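PDB 2FUK: XC6422 protein from Xanthomonas campestris, which probably acts as a hydrolase of the serine alpha/beta-hydrolase family, small and without a lid. Local coordinates for residues Asn3-Leu15 with Gly20-Asp32. Residues are numbered along the deposited sequence; the frame is centred on the assembly and turned at random.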
loop_
_atom_site.group_PDB
_atom_site.type_symbol
_atom_site.label_atom_id
_atom_site.label_comp_id
_atom_site.label_asym_id
_atom_site.label_seq_id
_atom_site.Cartn_x
_atom_site.Cartn_y
_atom_site.Cartn_z
ATOM N N ASN A 3 32.514 -2.257 -6.387
ATOM C CA ASN A 3 32.452 -3.728 -6.638
ATOM C C ASN A 3 31.013 -4.205 -6.923
ATOM O O ASN A 3 30.758 -4.857 -7.935
ATOM C CB ASN A 3 33.011 -4.484 -5.423
ATOM C CG ASN A 3 34.459 -4.119 -5.107
ATOM O OD1 ASN A 3 34.937 -4.331 -3.986
ATOM N ND2 ASN A 3 35.168 -3.582 -6.096
ATOM N N PRO A 4 30.054 -3.866 -6.039
ATOM C CA PRO A 4 28.642 -4.257 -6.178
ATOM C C PRO A 4 27.866 -3.686 -7.366
ATOM O O PRO A 4 28.045 -2.532 -7.767
ATOM C CB PRO A 4 28.043 -3.840 -4.836
ATOM C CG PRO A 4 28.834 -2.624 -4.505
ATOM C CD PRO A 4 30.242 -3.047 -4.829
ATOM N N LEU A 5 26.990 -4.521 -7.917
ATOM C CA LEU A 5 26.168 -4.157 -9.062
ATOM C C LEU A 5 24.781 -3.737 -8.608
ATOM O O LEU A 5 24.224 -4.340 -7.701
ATOM C CB LEU A 5 26.029 -5.358 -9.997
ATOM C CG LEU A 5 27.335 -5.943 -10.534
ATOM C CD1 LEU A 5 27.114 -7.374 -10.997
ATOM C CD2 LEU A 5 27.841 -5.065 -11.663
ATOM N N PHE A 6 24.225 -2.702 -9.231
ATOM C CA PHE A 6 22.881 -2.274 -8.875
ATOM C C PHE A 6 22.004 -3.408 -9.402
ATOM O O PHE A 6 22.046 -3.738 -10.588
ATOM C CB PHE A 6 22.528 -0.960 -9.569
ATOM C CG PHE A 6 21.402 -0.216 -8.912
ATOM C CD1 PHE A 6 21.651 0.698 -7.892
ATOM C CD2 PHE A 6 20.090 -0.438 -9.305
ATOM C CE1 PHE A 6 20.600 1.383 -7.277
ATOM C CE2 PHE A 6 19.040 0.239 -8.697
ATOM C CZ PHE A 6 19.295 1.150 -7.685
ATOM N N PRO A 7 21.205 -4.029 -8.525
ATOM C CA PRO A 7 20.335 -5.140 -8.929
ATOM C C PRO A 7 19.131 -4.780 -9.804
ATOM O O PRO A 7 18.648 -3.648 -9.792
ATOM C CB PRO A 7 19.935 -5.750 -7.590
ATOM C CG PRO A 7 19.832 -4.548 -6.703
ATOM C CD PRO A 7 21.045 -3.720 -7.093
ATOM N N THR A 8 18.675 -5.752 -10.587
ATOM C CA THR A 8 17.519 -5.559 -11.455
ATOM C C THR A 8 16.369 -6.390 -10.908
ATOM O O THR A 8 15.357 -6.589 -11.577
ATOM C CB THR A 8 17.806 -5.999 -12.902
ATOM O OG1 THR A 8 18.132 -7.396 -12.922
ATOM C CG2 THR A 8 18.961 -5.200 -13.470
ATOM N N GLU A 9 16.547 -6.853 -9.674
ATOM C CA GLU A 9 15.565 -7.653 -8.937
ATOM C C GLU A 9 15.822 -7.168 -7.499
ATOM O O GLU A 9 16.969 -6.885 -7.150
ATOM C CB GLU A 9 15.914 -9.139 -9.091
ATOM C CG GLU A 9 14.757 -10.129 -9.076
ATOM C CD GLU A 9 13.784 -9.985 -10.246
ATOM O OE1 GLU A 9 14.180 -10.099 -11.435
ATOM O OE2 GLU A 9 12.596 -9.771 -9.973
ATOM N N SER A 10 14.787 -7.034 -6.672
ATOM C CA SER A 10 15.016 -6.563 -5.302
ATOM C C SER A 10 16.064 -7.440 -4.632
ATOM O O SER A 10 15.975 -8.672 -4.671
ATOM C CB SER A 10 13.713 -6.567 -4.514
ATOM O OG SER A 10 12.819 -5.636 -5.091
ATOM N N ALA A 11 17.058 -6.815 -4.008
ATOM C CA ALA A 11 18.126 -7.593 -3.397
ATOM C C ALA A 11 18.910 -6.918 -2.287
ATOM O O ALA A 11 18.910 -5.700 -2.147
ATOM C CB ALA A 11 19.092 -8.032 -4.482
ATOM N N ALA A 12 19.594 -7.754 -1.510
ATOM C CA ALA A 12 20.447 -7.312 -0.422
ATOM C C ALA A 12 21.872 -7.447 -0.944
ATOM O O ALA A 12 22.188 -8.397 -1.665
ATOM C CB ALA A 12 20.239 -8.204 0.803
ATOM N N LEU A 13 22.725 -6.490 -0.600
ATOM C CA LEU A 13 24.111 -6.511 -1.043
ATOM C C LEU A 13 24.973 -5.749 -0.049
ATOM O O LEU A 13 24.450 -5.129 0.881
ATOM C CB LEU A 13 24.222 -5.894 -2.446
ATOM C CG LEU A 13 23.760 -4.445 -2.633
ATOM C CD1 LEU A 13 24.850 -3.474 -2.193
ATOM C CD2 LEU A 13 23.442 -4.221 -4.105
ATOM N N THR A 14 26.289 -5.826 -0.225
ATOM C CA THR A 14 27.225 -5.132 0.657
ATOM C C THR A 14 28.015 -4.099 -0.140
ATOM O O THR A 14 28.484 -4.373 -1.247
ATOM C CB THR A 14 28.224 -6.111 1.324
ATOM O OG1 THR A 14 27.504 -7.072 2.102
ATOM C CG2 THR A 14 29.172 -5.356 2.245
ATOM N N LEU A 15 28.158 -2.909 0.433
ATOM C CA LEU A 15 28.881 -1.826 -0.216
ATOM C C LEU A 15 30.062 -1.397 0.641
ATOM O O LEU A 15 29.974 -1.399 1.869
ATOM C CB LEU A 15 27.947 -0.628 -0.419
ATOM C CG LEU A 15 28.569 0.652 -0.981
ATOM C CD1 LEU A 15 28.924 0.442 -2.442
ATOM C CD2 LEU A 15 27.593 1.812 -0.831
ATOM N N GLY A 20 34.492 0.521 6.352
ATOM C CA GLY A 20 34.246 -0.897 6.176
ATOM C C GLY A 20 32.925 -1.166 5.481
ATOM O O GLY A 20 32.252 -0.234 5.040
ATOM N N PRO A 21 32.521 -2.441 5.384
ATOM C CA PRO A 21 31.279 -2.890 4.745
ATOM C C PRO A 21 30.015 -2.227 5.284
ATOM O O PRO A 21 29.924 -1.907 6.468
ATOM C CB PRO A 21 31.278 -4.397 5.012
ATOM C CG PRO A 21 32.736 -4.723 5.140
ATOM C CD PRO A 21 33.242 -3.586 5.969
ATOM N N LEU A 22 29.047 -2.024 4.394
ATOM C CA LEU A 22 27.758 -1.436 4.753
ATOM C C LEU A 22 26.653 -2.335 4.204
ATOM O O LEU A 22 26.681 -2.716 3.030
ATOM C CB LEU A 22 27.608 -0.027 4.154
ATOM C CG LEU A 22 28.450 1.127 4.705
ATOM C CD1 LEU A 22 28.261 2.377 3.834
ATOM C CD2 LEU A 22 28.054 1.414 6.143
ATOM N N ASP A 23 25.695 -2.688 5.054
ATOM C CA ASP A 23 24.567 -3.513 4.633
ATOM C C ASP A 23 23.657 -2.634 3.797
ATOM O O ASP A 23 23.281 -1.537 4.226
ATOM C CB ASP A 23 23.773 -4.008 5.837
ATOM C CG ASP A 23 24.584 -4.893 6.746
ATOM O OD1 ASP A 23 24.211 -4.989 7.928
ATOM O OD2 ASP A 23 25.574 -5.505 6.283
ATOM N N VAL A 24 23.297 -3.118 2.615
ATOM C CA VAL A 24 22.443 -2.367 1.712
ATOM C C VAL A 24 21.295 -3.225 1.192
ATOM O O VAL A 24 21.433 -4.436 1.039
ATOM C CB VAL A 24 23.274 -1.838 0.510
ATOM C CG1 VAL A 24 22.376 -1.174 -0.523
ATOM C CG2 VAL A 24 24.307 -0.842 1.009
ATOM N N ALA A 25 20.154 -2.594 0.945
ATOM C CA ALA A 25 19.004 -3.299 0.396
ATOM C C ALA A 25 18.406 -2.401 -0.674
ATOM O O ALA A 25 18.185 -1.217 -0.440
ATOM C CB ALA A 25 17.976 -3.583 1.485
ATOM N N VAL A 26 18.167 -2.963 -1.853
ATOM C CA VAL A 26 17.582 -2.211 -2.953
ATOM C C VAL A 26 16.211 -2.803 -3.233
ATOM O O VAL A 26 16.098 -3.992 -3.542
ATOM C CB VAL A 26 18.444 -2.314 -4.230
ATOM C CG1 VAL A 26 17.787 -1.544 -5.364
ATOM C CG2 VAL A 26 19.848 -1.772 -3.952
ATOM N N ASP A 27 15.172 -1.983 -3.092
ATOM C CA ASP A 27 13.802 -2.430 -3.348
ATOM C C ASP A 27 13.326 -1.796 -4.657
ATOM O O ASP A 27 13.289 -0.570 -4.781
ATOM C CB ASP A 27 12.842 -1.993 -2.228
ATOM C CG ASP A 27 13.398 -2.213 -0.824
ATOM O OD1 ASP A 27 13.933 -3.304 -0.536
ATOM O OD2 ASP A 27 13.273 -1.280 0.003
ATOM N N LEU A 28 12.967 -2.620 -5.637
ATOM C CA LEU A 28 12.494 -2.096 -6.917
ATOM C C LEU A 28 11.090 -1.510 -6.776
ATOM O O LEU A 28 10.363 -1.831 -5.838
ATOM C CB LEU A 28 12.514 -3.198 -7.977
ATOM C CG LEU A 28 13.923 -3.616 -8.396
ATOM C CD1 LEU A 28 13.866 -4.813 -9.333
ATOM C CD2 LEU A 28 14.609 -2.437 -9.063
ATOM N N PRO A 29 10.692 -0.634 -7.707
ATOM C CA PRO A 29 9.362 -0.020 -7.640
ATOM C C PRO A 29 8.198 -0.992 -7.751
ATOM O O PRO A 29 8.353 -2.129 -8.209
ATOM C CB PRO A 29 9.394 0.989 -8.783
ATOM C CG PRO A 29 10.288 0.358 -9.751
ATOM C CD PRO A 29 11.415 -0.163 -8.895
ATOM N N GLU A 30 7.034 -0.531 -7.316
ATOM C CA GLU A 30 5.814 -1.328 -7.359
ATOM C C GLU A 30 5.501 -1.713 -8.798
ATOM O O GLU A 30 5.672 -0.905 -9.721
ATOM C CB GLU A 30 4.651 -0.512 -6.788
ATOM C CG GLU A 30 3.301 -1.225 -6.759
ATOM C CD GLU A 30 3.089 -2.025 -5.486
ATOM O OE1 GLU A 30 3.775 -3.052 -5.291
ATOM O OE2 GLU A 30 2.234 -1.618 -4.666
ATOM N N PRO A 31 5.053 -2.959 -9.017
ATOM C CA PRO A 31 4.725 -3.379 -10.382
ATOM C C PRO A 31 3.422 -2.693 -10.800
ATOM O O PRO A 31 2.614 -2.307 -9.946
ATOM C CB PRO A 31 4.556 -4.894 -10.249
ATOM C CG PRO A 31 5.414 -5.239 -9.065
ATOM C CD PRO A 31 5.088 -4.120 -8.112
ATOM N N ASP A 32 3.232 -2.527 -12.108
ATOM C CA ASP A 32 2.028 -1.905 -12.658
ATOM C C ASP A 32 1.846 -0.434 -12.291
ATOM O O ASP A 32 0.723 0.057 -12.192
ATOM C CB ASP A 32 0.790 -2.697 -12.235
ATOM C CG ASP A 32 0.838 -4.136 -12.701
ATOM O OD1 ASP A 32 0.829 -4.378 -13.931
ATOM O OD2 ASP A 32 0.890 -5.028 -11.838
#
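A11, L13 and L15 pair with V26, V24 and L22 in the antiparallel beta hairpin that opens this alpha/beta-hydrolase, a textbook case of an edge strand added to a mainly parallel sheet. Strand 11-17 is the outermost strand of the sheet within this chain, and strand 20-27 joins it to strand 71-75. Each of the three hydrogen-bonded pairs exchanges two backbone bonds, for instance V26 N to A11 O at 2.9 Å and nearly linear, at 176°. In the non-hydrogen-bonded pairs between them, CA-H...O contacts such as A12 CA to V24 O add weaker links.

Past the A11-V26 pair the ladder is prolonged by a side chain. S10 OG accepts a hydrogen bond from L28 N at 3.1 Å, with 171° at the hydrogen. The L28 side chain itself points toward the N-terminal segment and lays CD1 3.3 Å from E9 CA.

Apolar contacts gather on the face that carries L13, L15, V24 and V26, part of which helix 92-107 covers through V100 and W103. L13 has CG wedged between its backbone N and carbonyl carbon (chi1 59°), a choice that lays the side chain alongside V24 and brings CD1 to 3.5 Å from V24 CB. V24 CG2 meets L15 CB at 3.9 Å. The chain before the strand brings F6 and P7 over V26: P7 lays CG and CD across it, CG reaching V26 CB at 3.6 Å, while the F6 side chain runs at about a right angle to that of V26, puts CZ against CG1 and also meets the W103 ring.

The opposite face carries A12, T14, D23 and A25, the D23 carboxylate being hydrogen-bonded to T82 and N76. T14 and P21 lie side by side, the T14 methyl CG2 3.6 Å from P21 CB.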